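PDB 3H16: TIR protein from Paracoccus denitrificans PD1222, which belongs to the TIR domain family and has the family's fold, a central parallel beta sheet flanked by helices. Local coordinates for residues K88-Q92 with K93-G97; S104-S107 with R108-I112. One frame throughout, in Å; residues are numbered along the deposited sequence.

Contact 1 (K88-Q92 with K93-G97); sequences KEWPQ and KELDG
Gln92 O is gripped by two backbone amides of the turn that follows it. Leu95 N donates to Gln92 O at 2.9 Å and Asp96 N to the same oxygen at 3.1 Å; the second is the i to i+4 bond of an alpha-helical turn. One residue earlier, Pro91 O accepts from Glu94 N at 2.9 Å and only weakly from Leu95 N. The first turn therefore mixes three-residue and four-residue bonds. A side-chain bond spans the same turn. Gln92 NE2 donates to Asp96 OD1 at 3.0 Å, with an N-H...O angle of 145°. The amide and carboxylate planes are nearly parallel (19°), and NE2 meets OD1 from above the carboxylate plane rather than within it. Gln92 CG is anti to the backbone N (chi1 173°), and the bend at chi2 brings the amide back over Asp96.

Trp90 and Leu95 make the buried apolar contact. Leu95 CD2 touches Trp90 CB at 3.9 Å and approaches the indole obliquely. Glu94 CB sits against the proline ring, 3.6 Å from Pro91 CD. Further out, Glu94 CG passes Trp90 CE3 at 4.1 Å. The Glu94 carboxylate then leads away to the start of helix 63-73, where OE1 is hydrogen-bonded to Ser62 OG and Arg64 N. Trp90 NE1 donates to Phe85 O, which fixes the indole on the preceding helix. Trp90, Glu94 and Leu95 all touch Leu63 of helix 63-73. This is a helix N-terminus entered from a loop, on the helical layer beside the parallel sheet of a TIR domain.

Contact 2 (S104-S107 with R108-I112); sequences SGRS and RILPI
Ser107 OG turns back to the main chain two residues on and donates to Ile109 O at 3.2 Å. The hydroxyl approaches from above the carbonyl plane, 56° out of it. The serine oxygen stands between its own backbone N and carbonyl carbon (chi1 56°), which carries it forward along the chain to the start of the strand. The bond gives the buried hydroxyl a polar partner.

Leu110 covers the same corner. Its CD2 methyl packs 4.0 Å from Ser107 O and 4.1 Å from Ser107 OG. The same methyl lies at the edge of the Arg106 guanidinium, near its plane, with NH1 the nearest atom at 4.5 Å. Arg106 NE is hydrogen-bonded to Ser125 O of the second subunit. Ser123 of that subunit packs on Arg106, Ser107, Leu110 and Pro111, so this corner is part of the dimer contact.

The Arg108 chain heads away from the loop. Its guanidinium reaches a main-chain oxygen of helix 63-73 (NH2 to Leu71 O) and one of strand 74-81 (NE to Arg75 O).

Upstream, Ser104 OG accepts from Arg106 N at 3.0 Å, which makes an ST turn. Gly105 lies inside this turn, with a positive phi of 91° that suits glycine. The chain runs extended through Arg106 and Ser107, turns at Arg108, and then enters strand 109-113, an inner strand of the five-stranded parallel sheet of the TIR fold.

In the fold
Contact 1 and contact 2 follow one another along the chain, with centres about 17 Å apart. Contact 1 lies on the helical layer and is partly buried. Contact 2 is buried at the entry to a sheet strand. Both reach helix 63-73: residues 93-97 pack on its start through Leu63, while Ile109 packs on Ile67 and Leu71. They meet where Gly97 O lies 4.0 Å from Ile109 CD1. Contact 1 is held mostly by helical backbone bonds. In contact 2 the one hydrogen bond between 104-107 and 108-112 comes from a serine hydroxyl. The second subunit touches contact 2 and not contact 1.

Contact 1 (K88-Q92 with K93-G97)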
# COMPACT_ATOMS: atom_id res chain seq x y z
N LYS B 88 -8.40 25.69 -1.58
CA LYS B 88 -7.38 26.57 -2.14
C LYS B 88 -7.60 26.76 -3.65
O LYS B 88 -7.00 27.65 -4.26
CB LYS B 88 -5.97 26.02 -1.89
CG LYS B 88 -5.51 26.06 -0.44
CD LYS B 88 -5.22 27.47 0.02
CE LYS B 88 -4.87 27.51 1.49
NZ LYS B 88 -5.95 26.87 2.26
N GLU B 89 -8.45 25.93 -4.24
CA GLU B 89 -8.75 26.00 -5.67
C GLU B 89 -7.53 25.83 -6.57
O GLU B 89 -7.18 26.74 -7.32
CB GLU B 89 -9.42 27.35 -6.00
CG GLU B 89 -10.78 27.57 -5.37
CD GLU B 89 -11.49 28.77 -5.98
OE1 GLU B 89 -10.94 29.89 -5.90
OE2 GLU B 89 -12.59 28.59 -6.53
N TRP B 90 -6.88 24.68 -6.50
CA TRP B 90 -5.72 24.46 -7.34
C TRP B 90 -6.20 24.04 -8.72
O TRP B 90 -7.14 23.25 -8.83
CB TRP B 90 -4.85 23.33 -6.79
CG TRP B 90 -4.53 23.41 -5.34
CD1 TRP B 90 -5.10 22.67 -4.34
CD2 TRP B 90 -3.56 24.24 -4.72
NE1 TRP B 90 -4.54 23.00 -3.13
CE2 TRP B 90 -3.59 23.96 -3.34
CE3 TRP B 90 -2.66 25.20 -5.20
CZ2 TRP B 90 -2.75 24.60 -2.42
CZ3 TRP B 90 -1.83 25.84 -4.29
CH2 TRP B 90 -1.88 25.54 -2.91
N PRO B 91 -5.59 24.58 -9.79
CA PRO B 91 -5.99 24.21 -11.15
C PRO B 91 -5.56 22.77 -11.38
O PRO B 91 -4.68 22.27 -10.67
CB PRO B 91 -5.19 25.18 -12.02
CG PRO B 91 -4.94 26.35 -11.10
CD PRO B 91 -4.62 25.68 -9.80
N GLN B 92 -6.16 22.08 -12.35
CA GLN B 92 -5.78 20.69 -12.61
C GLN B 92 -4.27 20.56 -12.86
O GLN B 92 -3.62 19.65 -12.35
CB GLN B 92 -6.55 20.14 -13.81
CG GLN B 92 -6.09 18.75 -14.26
CD GLN B 92 -6.49 17.66 -13.29
OE1 GLN B 92 -7.68 17.41 -13.08
NE2 GLN B 92 -5.51 17.01 -12.68
N LYS B 93 -3.73 21.47 -13.67
CA LYS B 93 -2.32 21.46 -14.01
C LYS B 93 -1.42 21.61 -12.77
O LYS B 93 -0.22 21.32 -12.83
CB LYS B 93 -2.03 22.58 -15.01
CG LYS B 93 -0.73 22.44 -15.78
CD LYS B 93 -0.57 23.53 -16.84
CE LYS B 93 -1.65 23.44 -17.92
NZ LYS B 93 -1.52 24.53 -18.93
N GLU B 94 -2.00 22.04 -11.66
CA GLU B 94 -1.22 22.23 -10.44
C GLU B 94 -1.22 20.94 -9.62
O GLU B 94 -0.33 20.71 -8.80
CB GLU B 94 -1.81 23.38 -9.63
CG GLU B 94 -0.84 24.05 -8.68
CD GLU B 94 0.22 24.85 -9.41
OE1 GLU B 94 1.15 25.36 -8.75
OE2 GLU B 94 0.12 24.97 -10.65
N LEU B 95 -2.23 20.10 -9.84
CA LEU B 95 -2.35 18.85 -9.13
C LEU B 95 -1.56 17.72 -9.78
O LEU B 95 -1.06 16.84 -9.08
CB LEU B 95 -3.83 18.44 -9.05
CG LEU B 95 -4.67 19.38 -8.19
CD1 LEU B 95 -6.07 18.81 -7.99
CD2 LEU B 95 -3.97 19.57 -6.83
N ASP B 96 -1.44 17.77 -11.10
CA ASP B 96 -0.74 16.74 -11.88
C ASP B 96 0.58 16.18 -11.34
O ASP B 96 0.84 14.98 -11.45
CB ASP B 96 -0.52 17.22 -13.32
CG ASP B 96 -1.83 17.34 -14.11
OD1 ASP B 96 -2.80 16.63 -13.79
OD2 ASP B 96 -1.87 18.14 -15.08
N GLY B 97 1.43 17.03 -10.77
CA GLY B 97 2.70 16.54 -10.26
C GLY B 97 2.55 15.68 -9.02
O GLY B 97 3.39 14.81 -8.74

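Contact 2 (S104-S107 with R108-I112)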
# COMPACT_ATOMS: atom_id res chain seq x y z
N SER B 104 9.65 1.76 -9.09
CA SER B 104 9.16 0.74 -8.15
C SER B 104 7.64 0.61 -8.21
O SER B 104 7.06 -0.31 -7.62
CB SER B 104 9.54 1.10 -6.72
OG SER B 104 8.66 2.08 -6.19
N GLY B 105 6.99 1.54 -8.91
CA GLY B 105 5.55 1.50 -9.01
C GLY B 105 4.96 2.32 -7.88
O GLY B 105 3.77 2.63 -7.86
N ARG B 106 5.82 2.66 -6.92
CA ARG B 106 5.40 3.45 -5.78
C ARG B 106 5.56 4.93 -6.07
O ARG B 106 6.33 5.33 -6.95
CB ARG B 106 6.22 3.06 -4.54
CG ARG B 106 6.15 1.57 -4.21
CD ARG B 106 6.57 1.27 -2.77
NE ARG B 106 5.50 1.51 -1.79
CZ ARG B 106 5.15 2.71 -1.32
NH1 ARG B 106 5.79 3.81 -1.71
NH2 ARG B 106 4.16 2.80 -0.44
N SER B 107 4.82 5.75 -5.33
CA SER B 107 4.87 7.20 -5.51
C SER B 107 5.73 7.80 -4.41
O SER B 107 5.85 7.23 -3.33
CB SER B 107 3.46 7.79 -5.43
OG SER B 107 2.82 7.43 -4.21
N ARG B 108 6.35 8.94 -4.70
CA ARG B 108 7.19 9.59 -3.70
C ARG B 108 6.36 10.58 -2.90
O ARG B 108 6.86 11.24 -1.99
CB ARG B 108 8.37 10.30 -4.36
CG ARG B 108 9.46 9.37 -4.89
CD ARG B 108 10.59 10.16 -5.53
NE ARG B 108 11.35 10.93 -4.55
CZ ARG B 108 12.19 11.91 -4.86
NH1 ARG B 108 12.37 12.24 -6.13
NH2 ARG B 108 12.86 12.55 -3.91
N ILE B 109 5.08 10.68 -3.25
CA ILE B 109 4.18 11.56 -2.54
C ILE B 109 3.05 10.75 -1.92
O ILE B 109 2.20 10.19 -2.62
CB ILE B 109 3.60 12.65 -3.47
CG1 ILE B 109 4.73 13.54 -3.97
CG2 ILE B 109 2.58 13.49 -2.71
CD1 ILE B 109 4.27 14.67 -4.85
N LEU B 110 3.06 10.68 -0.60
CA LEU B 110 2.07 9.94 0.15
C LEU B 110 1.01 10.88 0.66
O LEU B 110 1.30 11.84 1.39
CB LEU B 110 2.74 9.21 1.31
CG LEU B 110 3.93 8.32 0.89
CD1 LEU B 110 4.50 7.64 2.10
CD2 LEU B 110 3.46 7.28 -0.12
N PRO B 111 -0.24 10.65 0.27
CA PRO B 111 -1.34 11.50 0.72
C PRO B 111 -1.95 10.99 2.02
O PRO B 111 -1.94 9.78 2.29
CB PRO B 111 -2.33 11.42 -0.44
CG PRO B 111 -2.19 10.00 -0.88
CD PRO B 111 -0.68 9.77 -0.84
N ILE B 112 -2.47 11.90 2.83
CA ILE B 112 -3.11 11.52 4.08
C ILE B 112 -4.43 12.27 4.15
O ILE B 112 -4.43 13.50 4.27
CB ILE B 112 -2.26 11.92 5.30
CG1 ILE B 112 -0.91 11.21 5.27
CG2 ILE B 112 -3.00 11.58 6.58
CD1 ILE B 112 -0.05 11.50 6.50